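Local coordinates for CAS6A (Thermus thermophilus, PDB 4C97), which probably acts as a Cas6-type endoribonuclease that recognises and cleaves CRISPR RNA in antiviral defence, at residues L161-P164 and E165-E169. The protein carries 1 engineered substitution. Sequence-based numbering, arbitrary orientation.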
loop_
_atom_site.group_PDB
_atom_site.type_symbol
_atom_site.label_atom_id
_atom_site.label_comp_id
_atom_site.label_asym_id
_atom_site.label_seq_id
_atom_site.Cartn_x
_atom_site.Cartn_y
_atom_site.Cartn_z
ATOM N N LEU A 161 -4.978 -16.558 6.163
ATOM C CA LEU A 161 -6.411 -16.835 6.191
ATOM C C LEU A 161 -7.093 -16.375 4.917
ATOM O O LEU A 161 -6.805 -15.304 4.410
ATOM C CB LEU A 161 -7.013 -16.068 7.370
ATOM C CG LEU A 161 -8.409 -16.417 7.869
ATOM C CD1 LEU A 161 -8.511 -17.881 8.252
ATOM C CD2 LEU A 161 -8.730 -15.525 9.066
ATOM N N LYS A 162 -8.005 -17.191 4.412
ATOM C CA LYS A 162 -8.814 -16.807 3.270
ATOM C C LYS A 162 -10.231 -16.534 3.722
ATOM O O LYS A 162 -10.719 -17.145 4.671
ATOM C CB LYS A 162 -8.799 -17.909 2.225
ATOM C CG LYS A 162 -7.438 -18.026 1.617
ATOM C CD LYS A 162 -7.367 -19.015 0.519
ATOM C CE LYS A 162 -5.964 -19.050 -0.024
ATOM N NZ LYS A 162 -5.915 -19.742 -1.322
ATOM N N ALA A 163 -10.902 -15.630 3.026
ATOM C CA ALA A 163 -12.271 -15.296 3.391
ATOM C C ALA A 163 -13.235 -16.357 2.887
ATOM O O ALA A 163 -13.115 -16.842 1.756
ATOM C CB ALA A 163 -12.657 -13.952 2.832
ATOM N N PRO A 164 -14.224 -16.707 3.711
ATOM C CA PRO A 164 -15.295 -17.561 3.195
ATOM C C PRO A 164 -15.911 -16.919 1.955
ATOM O O PRO A 164 -15.972 -15.697 1.858
ATOM C CB PRO A 164 -16.299 -17.602 4.347
ATOM C CG PRO A 164 -15.444 -17.403 5.564
ATOM C CD PRO A 164 -14.392 -16.411 5.141
ATOM N N GLU A 165 -16.357 -17.742 1.017
ATOM C CA GLU A 165 -16.838 -17.226 -0.262
ATOM C C GLU A 165 -17.985 -16.224 -0.098
ATOM O O GLU A 165 -18.035 -15.211 -0.788
ATOM C CB GLU A 165 -17.226 -18.397 -1.181
ATOM C CG GLU A 165 -17.411 -17.998 -2.641
ATOM C CD GLU A 165 -16.122 -17.594 -3.318
ATOM O OE1 GLU A 165 -15.050 -17.976 -2.824
ATOM O OE2 GLU A 165 -16.171 -16.884 -4.354
ATOM N N GLY A 166 -18.901 -16.501 0.827
ATOM C CA GLY A 166 -19.988 -15.577 1.116
ATOM C C GLY A 166 -19.535 -14.220 1.648
ATOM O O GLY A 166 -20.195 -13.194 1.390
ATOM N N VAL A 167 -18.439 -14.216 2.424
ATOM C CA VAL A 167 -17.841 -12.966 2.922
ATOM C C VAL A 167 -17.257 -12.168 1.764
ATOM O O VAL A 167 -17.495 -10.964 1.626
ATOM C CB VAL A 167 -16.744 -13.228 4.000
ATOM C CG1 VAL A 167 -15.978 -11.941 4.341
ATOM C CG2 VAL A 167 -17.375 -13.821 5.231
ATOM N N ARG A 168 -16.508 -12.855 0.910
ATOM C CA ARG A 168 -16.012 -12.254 -0.327
ATOM C C ARG A 168 -17.162 -11.659 -1.129
ATOM O O ARG A 168 -17.094 -10.510 -1.588
ATOM C CB ARG A 168 -15.259 -13.300 -1.161
ATOM C CG ARG A 168 -14.930 -12.867 -2.579
ATOM C CD ARG A 168 -14.137 -13.933 -3.344
ATOM N NE ARG A 168 -12.723 -13.951 -2.970
ATOM C CZ ARG A 168 -11.743 -13.366 -3.662
ATOM N NH1 ARG A 168 -11.986 -12.735 -4.811
ATOM N NH2 ARG A 168 -10.502 -13.447 -3.222
ATOM N N GLU A 169 -18.232 -12.430 -1.292
ATOM C CA GLU A 169 -19.353 -11.983 -2.104
ATOM C C GLU A 169 -19.960 -10.711 -1.516
ATOM O O GLU A 169 -20.257 -9.749 -2.243
ATOM C CB GLU A 169 -20.413 -13.098 -2.213
ATOM C CG GLU A 169 -21.432 -12.889 -3.319
ATOM C CD GLU A 169 -22.563 -11.950 -2.933
ATOM O OE1 GLU A 169 -22.800 -11.722 -1.724
ATOM O OE2 GLU A 169 -23.233 -11.437 -3.856
HETATM O O HOH W 1 -12.143 -15.230 -0.587
#
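V167 meets P164 and A163 through its two methyl branches, and its chi1 of 171° decides which goes where: CG1 is anti to the backbone N, while CG2 lies beside that nitrogen. V167 CG2 therefore runs alongside the pyrrolidine ring, 4.0 Å from P164 CD, the ring and the valine pointing the same way. CG1 reaches A163, whose small CB sits 4.2 Å from V167 CG1. A beta-branched residue suits this position because one side chain can serve two neighbours at once.

P164 is at the N-cap position of the helix that begins at E165. Its ring restricts phi, while the extended psi of 147° keeps the residue outside the helix proper, with its carbonyl directed into the first turn. The P164 carbonyl opens the helical bonding: R168 N donates to P164 O at 3.0 Å, a nearly straight bond that meets the oxygen almost in line with its C=O. V167 N adds a weak, bent bond to the same oxygen.

R168 extends as far as CG and CD, then bends at chi3 (-78°), which brings R168 NE to a water 2.8 Å away, at the guanidinium edge and in the plane of the group. That water donates to A163 O, linking the arginine to the loop, while R168 NH2 forms a salt bridge with E156.

E156 also accepts a hydrogen bond from A163 N, so its carboxylate, on helix 144-158, joins the loop backbone to the arginine. V167, buried, and P164 face helix 209-225 at E210, V167 reaching W214 too; the first turn of helix 165-174 thus lies against both helices at the protein surface.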